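Local coordinates for conserved exported protein (Bacteroides fragilis, PDB 3CLW), which is of unknown function but belongs to a TIM-barrel family of O-glycosyl hydrolases and so probably hydrolyses glycosidic bonds, at residues 335-338 and 339-342; 342-345 and 346-350; 394-397 and 398-402; 421-425 and 426-430. One frame throughout, in Å; residues are numbered along the deposited sequence.

Interaction 1 (335-338 and 339-342)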
# COMPACT_ATOMS: atom_id res chain seq x y z
N GLY A 335 -13.33 -5.08 -7.55
CA GLY A 335 -13.50 -3.98 -6.62
C GLY A 335 -13.95 -4.41 -5.22
O GLY A 335 -13.41 -3.93 -4.22
N LEU A 336 -14.93 -5.30 -5.14
CA LEU A 336 -15.40 -5.82 -3.84
C LEU A 336 -14.42 -6.80 -3.20
O LEU A 336 -14.30 -6.81 -1.99
CB LEU A 336 -16.77 -6.47 -3.97
CG LEU A 336 -17.97 -5.61 -4.37
CD1 LEU A 336 -19.04 -6.52 -4.94
CD2 LEU A 336 -18.52 -4.81 -3.20
N TYR A 337 -13.72 -7.61 -3.99
CA TYR A 337 -12.70 -8.53 -3.46
C TYR A 337 -11.61 -7.76 -2.69
O TYR A 337 -11.18 -8.17 -1.59
CB TYR A 337 -12.09 -9.31 -4.61
CG TYR A 337 -11.06 -10.37 -4.25
CD1 TYR A 337 -9.70 -10.07 -4.25
CD2 TYR A 337 -11.44 -11.70 -3.96
CE1 TYR A 337 -8.75 -11.01 -3.96
CE2 TYR A 337 -10.49 -12.68 -3.69
CZ TYR A 337 -9.14 -12.32 -3.68
OH TYR A 337 -8.17 -13.27 -3.41
N VAL A 338 -11.18 -6.63 -3.27
CA VAL A 338 -10.12 -5.84 -2.68
C VAL A 338 -10.66 -5.03 -1.53
O VAL A 338 -10.00 -4.91 -0.53
CB VAL A 338 -9.40 -4.95 -3.72
CG1 VAL A 338 -8.31 -4.14 -3.06
CG2 VAL A 338 -8.79 -5.78 -4.83
N ALA A 339 -11.86 -4.47 -1.68
CA ALA A 339 -12.49 -3.77 -0.56
C ALA A 339 -12.60 -4.67 0.69
O ALA A 339 -12.54 -4.20 1.80
CB ALA A 339 -13.83 -3.23 -0.94
N ARG A 340 -12.76 -5.97 0.49
CA ARG A 340 -12.82 -6.95 1.58
C ARG A 340 -11.45 -7.12 2.26
O ARG A 340 -11.36 -7.17 3.49
CB ARG A 340 -13.32 -8.31 1.06
CG ARG A 340 -13.26 -9.42 2.13
CD ARG A 340 -14.06 -10.64 1.73
NE ARG A 340 -13.40 -11.36 0.65
CZ ARG A 340 -13.80 -12.55 0.23
NH1 ARG A 340 -14.88 -13.13 0.78
NH2 ARG A 340 -13.15 -13.17 -0.74
N ILE A 341 -10.38 -7.18 1.46
CA ILE A 341 -9.05 -7.14 2.02
C ILE A 341 -8.89 -5.89 2.88
O ILE A 341 -8.41 -5.99 4.02
CB ILE A 341 -7.93 -7.18 0.97
CG1 ILE A 341 -8.02 -8.44 0.13
CG2 ILE A 341 -6.57 -7.14 1.67
CD1 ILE A 341 -7.28 -8.35 -1.19
N ILE A 342 -9.30 -4.74 2.35
CA ILE A 342 -9.13 -3.50 3.08
C ILE A 342 -9.85 -3.54 4.43
O ILE A 342 -9.23 -3.24 5.48
CB ILE A 342 -9.55 -2.24 2.26
CG1 ILE A 342 -8.59 -2.04 1.08
CG2 ILE A 342 -9.56 -0.96 3.17
CD1 ILE A 342 -9.02 -0.97 0.04
O HOH W 1 -10.77 -11.09 -0.43

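Interaction 2 (342-345 and 346-350)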
# COMPACT_ATOMS: atom_id res chain seq x y z
N ILE A 342 -9.30 -4.74 2.35
CA ILE A 342 -9.13 -3.50 3.08
C ILE A 342 -9.85 -3.54 4.43
O ILE A 342 -9.23 -3.24 5.48
CB ILE A 342 -9.55 -2.24 2.26
CG1 ILE A 342 -8.59 -2.04 1.08
CG2 ILE A 342 -9.56 -0.96 3.17
CD1 ILE A 342 -9.02 -0.97 0.04
N HIS A 343 -11.13 -3.90 4.40
CA HIS A 343 -11.93 -3.94 5.61
C HIS A 343 -11.31 -4.82 6.71
O HIS A 343 -11.24 -4.42 7.87
CB HIS A 343 -13.32 -4.43 5.31
CG HIS A 343 -14.12 -4.72 6.53
ND1 HIS A 343 -14.86 -3.75 7.19
CD2 HIS A 343 -14.29 -5.86 7.24
CE1 HIS A 343 -15.45 -4.29 8.24
NE2 HIS A 343 -15.11 -5.57 8.29
N ASN A 344 -10.87 -6.01 6.34
CA ASN A 344 -10.29 -6.96 7.27
C ASN A 344 -8.91 -6.52 7.78
O ASN A 344 -8.59 -6.71 8.96
CB ASN A 344 -10.28 -8.37 6.66
CG ASN A 344 -11.66 -8.97 6.61
OD1 ASN A 344 -12.14 -9.50 7.61
ND2 ASN A 344 -12.33 -8.87 5.46
N ASP A 345 -8.11 -5.91 6.90
CA ASP A 345 -6.87 -5.29 7.36
C ASP A 345 -7.10 -4.23 8.43
O ASP A 345 -6.40 -4.21 9.46
CB ASP A 345 -6.06 -4.74 6.20
CG ASP A 345 -5.27 -5.83 5.50
OD1 ASP A 345 -5.12 -6.93 6.07
OD2 ASP A 345 -4.80 -5.60 4.37
N LEU A 346 -8.06 -3.35 8.18
CA LEU A 346 -8.39 -2.26 9.10
C LEU A 346 -9.05 -2.74 10.40
O LEU A 346 -8.80 -2.20 11.45
CB LEU A 346 -9.32 -1.25 8.41
CG LEU A 346 -8.75 -0.42 7.26
CD1 LEU A 346 -9.85 0.41 6.60
CD2 LEU A 346 -7.57 0.46 7.72
N THR A 347 -9.92 -3.74 10.30
CA THR A 347 -10.73 -4.15 11.44
C THR A 347 -10.21 -5.38 12.18
O THR A 347 -10.48 -5.52 13.34
CB THR A 347 -12.20 -4.39 11.05
OG1 THR A 347 -12.25 -5.45 10.09
CG2 THR A 347 -12.83 -3.14 10.45
N LEU A 348 -9.50 -6.27 11.50
CA LEU A 348 -8.97 -7.46 12.13
C LEU A 348 -7.49 -7.30 12.47
O LEU A 348 -7.09 -7.57 13.59
CB LEU A 348 -9.22 -8.71 11.28
CG LEU A 348 -10.67 -9.06 10.96
CD1 LEU A 348 -10.76 -10.49 10.46
CD2 LEU A 348 -11.58 -8.85 12.15
N ALA A 349 -6.69 -6.84 11.51
CA ALA A 349 -5.26 -6.63 11.72
C ALA A 349 -4.99 -5.25 12.31
O ALA A 349 -3.85 -4.94 12.65
CB ALA A 349 -4.48 -6.86 10.44
N ASN A 350 -6.05 -4.45 12.46
CA ASN A 350 -5.98 -3.07 12.96
C ASN A 350 -4.92 -2.23 12.24
O ASN A 350 -4.18 -1.46 12.88
CB ASN A 350 -5.75 -3.05 14.48
CG ASN A 350 -7.03 -3.30 15.28
OD1 ASN A 350 -7.40 -2.52 16.15
ND2 ASN A 350 -7.69 -4.40 14.99

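Interaction 3 (394-397 and 398-402)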
# COMPACT_ATOMS: atom_id res chain seq x y z
N TRP A 394 -12.32 2.86 -7.27
CA TRP A 394 -13.48 3.43 -6.58
C TRP A 394 -13.78 2.80 -5.20
O TRP A 394 -14.14 3.50 -4.24
CB TRP A 394 -14.67 3.47 -7.55
CG TRP A 394 -14.28 4.29 -8.76
CD1 TRP A 394 -14.08 3.84 -10.05
CD2 TRP A 394 -13.95 5.70 -8.77
NE1 TRP A 394 -13.71 4.89 -10.85
CE2 TRP A 394 -13.59 6.03 -10.09
CE3 TRP A 394 -13.92 6.71 -7.79
CZ2 TRP A 394 -13.23 7.33 -10.46
CZ3 TRP A 394 -13.54 7.97 -8.14
CH2 TRP A 394 -13.19 8.29 -9.48
N THR A 395 -13.56 1.51 -5.07
CA THR A 395 -13.80 0.86 -3.77
C THR A 395 -12.72 1.25 -2.77
O THR A 395 -13.01 1.38 -1.57
CB THR A 395 -13.92 -0.67 -3.86
OG1 THR A 395 -12.71 -1.22 -4.39
CG2 THR A 395 -15.11 -1.05 -4.76
N THR A 396 -11.49 1.46 -3.24
CA THR A 396 -10.42 2.03 -2.39
C THR A 396 -10.83 3.43 -1.93
O THR A 396 -10.74 3.76 -0.75
CB THR A 396 -9.05 2.10 -3.09
OG1 THR A 396 -8.66 0.80 -3.51
CG2 THR A 396 -7.98 2.64 -2.15
N ALA A 397 -11.30 4.22 -2.89
CA ALA A 397 -11.74 5.59 -2.62
C ALA A 397 -12.84 5.70 -1.56
O ALA A 397 -12.87 6.67 -0.84
CB ALA A 397 -12.16 6.31 -3.95
N ASN A 398 -13.73 4.70 -1.48
CA ASN A 398 -14.75 4.65 -0.42
C ASN A 398 -14.06 4.83 0.92
O ASN A 398 -14.57 5.49 1.83
CB ASN A 398 -15.47 3.28 -0.43
CG ASN A 398 -16.71 3.26 -1.33
OD1 ASN A 398 -17.83 3.68 -0.93
ND2 ASN A 398 -16.53 2.77 -2.55
N TYR A 399 -12.88 4.24 1.04
CA TYR A 399 -12.05 4.40 2.23
C TYR A 399 -11.16 5.63 2.16
O TYR A 399 -11.32 6.57 2.96
CB TYR A 399 -11.20 3.16 2.44
CG TYR A 399 -11.97 1.94 2.84
CD1 TYR A 399 -12.33 1.72 4.18
CD2 TYR A 399 -12.34 0.98 1.89
CE1 TYR A 399 -13.05 0.57 4.56
CE2 TYR A 399 -13.04 -0.18 2.26
CZ TYR A 399 -13.39 -0.36 3.60
OH TYR A 399 -14.09 -1.49 3.95
N SER A 400 -10.23 5.63 1.18
CA SER A 400 -9.16 6.61 1.12
C SER A 400 -9.60 8.04 1.05
O SER A 400 -8.96 8.90 1.66
CB SER A 400 -8.13 6.28 0.02
OG SER A 400 -8.64 6.41 -1.30
N PHE A 401 -10.68 8.33 0.33
CA PHE A 401 -11.13 9.74 0.10
C PHE A 401 -11.72 10.35 1.39
O PHE A 401 -11.61 11.55 1.62
CB PHE A 401 -12.15 9.79 -1.09
CG PHE A 401 -12.59 11.19 -1.50
CD1 PHE A 401 -11.95 11.85 -2.54
CD2 PHE A 401 -13.68 11.80 -0.89
CE1 PHE A 401 -12.39 13.15 -2.97
CE2 PHE A 401 -14.12 13.11 -1.29
CZ PHE A 401 -13.47 13.78 -2.33
N PHE A 402 -12.32 9.49 2.22
CA PHE A 402 -13.04 9.89 3.44
C PHE A 402 -12.32 9.57 4.79
O PHE A 402 -12.49 10.27 5.80
CB PHE A 402 -14.41 9.25 3.40
CG PHE A 402 -15.26 9.70 2.23
CD1 PHE A 402 -15.88 10.95 2.26
CD2 PHE A 402 -15.42 8.88 1.11
CE1 PHE A 402 -16.67 11.37 1.19
CE2 PHE A 402 -16.19 9.30 0.04
CZ PHE A 402 -16.82 10.56 0.08

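Interaction 4 (421-425 and 426-430)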
# COMPACT_ATOMS: atom_id res chain seq x y z
N LEU A 421 -15.84 -14.43 10.05
CA LEU A 421 -15.98 -15.32 8.89
C LEU A 421 -17.30 -15.14 8.16
O LEU A 421 -17.33 -15.25 6.93
CB LEU A 421 -15.79 -16.80 9.28
CG LEU A 421 -16.06 -17.86 8.18
CD1 LEU A 421 -15.18 -17.74 6.94
CD2 LEU A 421 -15.99 -19.29 8.73
N GLU A 422 -18.37 -14.88 8.89
CA GLU A 422 -19.67 -14.78 8.25
C GLU A 422 -19.77 -13.43 7.59
O GLU A 422 -20.25 -13.33 6.46
CB GLU A 422 -20.82 -15.05 9.23
CG GLU A 422 -21.11 -16.56 9.37
CD GLU A 422 -21.99 -16.95 10.58
OE1 GLU A 422 -22.43 -16.04 11.35
OE2 GLU A 422 -22.23 -18.20 10.73
N ALA A 423 -19.28 -12.41 8.27
CA ALA A 423 -19.23 -11.06 7.71
C ALA A 423 -18.52 -11.01 6.36
O ALA A 423 -18.97 -10.32 5.45
CB ALA A 423 -18.57 -10.12 8.69
N ALA A 424 -17.43 -11.78 6.22
CA ALA A 424 -16.63 -11.81 4.99
C ALA A 424 -17.40 -12.18 3.70
O ALA A 424 -16.97 -11.84 2.59
CB ALA A 424 -15.43 -12.72 5.16
N THR A 425 -18.53 -12.88 3.84
CA THR A 425 -19.30 -13.26 2.65
C THR A 425 -20.66 -12.58 2.62
O THR A 425 -21.45 -12.83 1.72
CB THR A 425 -19.49 -14.81 2.51
OG1 THR A 425 -20.01 -15.36 3.73
CG2 THR A 425 -18.18 -15.47 2.17
N SER A 426 -20.93 -11.75 3.62
CA SER A 426 -22.19 -11.01 3.66
C SER A 426 -21.99 -9.50 3.78
O SER A 426 -21.97 -8.81 2.76
CB SER A 426 -23.13 -11.56 4.76
OG SER A 426 -22.58 -11.44 6.06
N LEU A 427 -21.84 -8.98 5.00
CA LEU A 427 -21.83 -7.55 5.23
C LEU A 427 -20.71 -7.10 6.19
O LEU A 427 -20.67 -7.54 7.36
CB LEU A 427 -23.20 -7.10 5.72
CG LEU A 427 -23.37 -5.61 6.01
CD1 LEU A 427 -23.60 -4.81 4.73
CD2 LEU A 427 -24.49 -5.38 6.99
N MET A 428 -19.83 -6.23 5.69
CA MET A 428 -18.67 -5.72 6.43
C MET A 428 -18.82 -4.22 6.61
O MET A 428 -19.14 -3.51 5.66
CB MET A 428 -17.36 -6.05 5.70
CG MET A 428 -16.95 -7.54 5.71
SD MET A 428 -15.65 -7.93 4.51
CE MET A 428 -16.68 -8.28 3.10
N ILE A 429 -18.60 -3.74 7.82
CA ILE A 429 -18.79 -2.35 8.09
C ILE A 429 -17.89 -1.92 9.23
O ILE A 429 -17.68 -2.68 10.18
CB ILE A 429 -20.30 -2.04 8.28
CG1 ILE A 429 -20.53 -0.58 8.70
CG2 ILE A 429 -20.88 -2.95 9.29
CD1 ILE A 429 -21.97 -0.15 8.57
N SER A 430 -17.34 -0.71 9.10
CA SER A 430 -16.34 -0.16 10.03
C SER A 430 -16.54 1.34 10.07
O SER A 430 -17.09 1.91 9.13
CB SER A 430 -14.90 -0.51 9.58
OG SER A 430 -14.64 -0.07 8.23

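Interaction 1 (335-338 and 339-342)
Tyr337 and Arg340 lie one helical turn apart and share a water. Arg340 NE gives its hydrogen to this water at 2.9 Å, and the water donates in turn to Tyr337 O at 3.2 Å. The water sits in the plane of the guanidinium, at its edge, and also 3.5 Å above the centre of the Tyr337 ring. Arg340 NH2 comes obliquely to within 3.9 Å of Tyr337 CD2, with ring and guanidinium planes 58° apart. The bend of the arginine chain at chi3 (72°) turns its end toward the ring. The next residue, Ile341, brings CD1 to 4.1 Å from Tyr337 CE1. The backbone is held by i to i+4 hydrogen bonds. The one from Ile341 N to Tyr337 O is weak at 3.3 Å, and that same carbonyl also takes the water. Farther out, Glu321 forms a salt bridge with Arg340 NH2, and Ala424 O accepts from NH1. Glu317 binds Tyr337 OH. Val338 packs on Trp354 and Trp356 of strand 353-356. The guanidinium is thus held through all three nitrogens in a buried place. The carboxylate of Glu321 probably balances its buried positive charge.

Interaction 2 (342-345 and 346-350)
Thr347 leans over one face of the His343 ring. Its OG1 stands 3.3 Å above the ring plane, displaced toward the rim, while CG2 makes a CH-pi contact 3.9 Å from the ring centroid. The two side chains meet at a slant. Thr347 OG1 sits between its backbone N and carbonyl carbon (chi1 61°), which turns the hydroxyl back along the helix to donate to His343 O at 2.6 Å. It arrives 41° out of the carbonyl plane. Thr347 N binds the same oxygen, so two donors grip it. Asn344 and Leu348 run side by side and point the same way, with Asn344 OD1 3.3 Å from Leu348 CD1; Asn344 ND2 is bonded to Arg340 O. Leu346 likewise lies alongside Ile342, with Leu346 CD1 3.7 Å from Ile342 CG2. Asp345 is turned elsewhere, to a salt bridge with Arg292 of helix 285-300. Asn344 O accepts from both Leu348 N at 2.7 Å and Ala349 N at 3.2 Å. The second is an i to i+5 bond, and Asn350 then leaves helical geometry with positive phi (50°). This is the C-terminal end of helix 328-347, just before the chain enters strand 353-356 of the family's TIM barrel.

Interaction 3 (394-397 and 398-402)
Asn398 and Trp394 are joined by two hydrogen bonds to one oxygen. The backbone N of Asn398 donates to Trp394 O at 3.0 Å in the ordinary helical way. Asn398 ND2 reaches back to the same atom, also at 3.0 Å, but the bond is weak and bent, 127° at the hydrogen. The amide nitrogen has a further partner in Thr467 OG1. Thr396 O is shared too. Ser400 N meets it at 2.7 Å in a nearly straight bond, and Tyr399 N adds a weak i to i+3 bond. One residue on, Phe401 N donates to Ala397 O. Ser400 OG lies between its backbone N and carbonyl carbon (chi1 68°), a rotation that lays it close to the preceding turn, 3.5 Å from Ala397 CA. Its hydrogen-bond partner is Met63 O.

The edge of the Tyr399 ring faces the backbone, with CD2 3.5 Å from Thr395 O. Phe401 and Phe402 meet edge to face. Phe401 CD2 stands 3.5 Å above the centre of the Phe402 ring, and Phe402 CD2 approaches Ala397 O obliquely. Phe402 also meets the ring of Tyr465.

In the outer packing, Tyr399 lies against Ile342, His343 and Leu346 of helix 328-347 and also touches Val441 and Ile443 of strand 438-444. Asn398 and Phe402 touch both strand 438-444 and strand 490-495. The arrangement is that of the last turns of a buried helix, here wedged between a helix of the barrel domain and the C-terminal beta strands.

Interaction 4 (421-425 and 426-430)
Residues Ala423 to Ser426 form a type I beta turn, closed by a hydrogen bond from Ser426 N to Ala423 O at 3.0 Å, in which the donor stands 65° out of the carbonyl plane. Ser426 OG turns back to Glu422 O, also at 3.0 Å. Its torsion sets it between the backbone N and carbonyl carbon (chi1 62°), on the side of the preceding helix. Thr425 N binds Glu422 O from the opposite face of that carbonyl, and Thr425 OG1 adds a weak bond at 3.4 Å. The last carbonyls of the short helix 420-423 are thus taken up by the turn that leads into strand 427-433. That strand pairs antiparallel with strands 408-414 and 438-444, and Met428 has backbone bonds to Ile443. Met428 folds its chain back over the turn. Its CG lies 3.4 Å from Ala423 O and 4.3 Å from Ala423 CB. A bend at chi3 (-88°) takes CE to Ala424 O, 3.6 Å away, while SD passes 4.0 Å from Ala424 CA. Arg340, His343 and Asn344 of helix 328-347 pack on the methionine.

Overall arrangement
Helix 328-347 ties the set together. Interactions 1 and 2 are successive parts of it, share Ile342 and have centres about 11 Å apart. Interaction 3 lies against the same helix: Thr395 OG1 probably bonds to Gly335 O (2.8 Å), and Tyr399 CD2 packs on Ile342 CG2 at 3.6 Å. Interaction 4 meets the helix through both its turn and its strand. Arg340 CG lies 3.7 Å from Met428 SD, His343 CE1 comes to 3.2 Å from Ile429 N and Thr347 CG2 to 3.5 Å from Ser430 CB. Interactions 3 and 4 barely meet, their centres about 18 Å apart. Together the contacts join a barrel-domain helix to the later helices and beta strands. No ligand or active-site residue is identified among them.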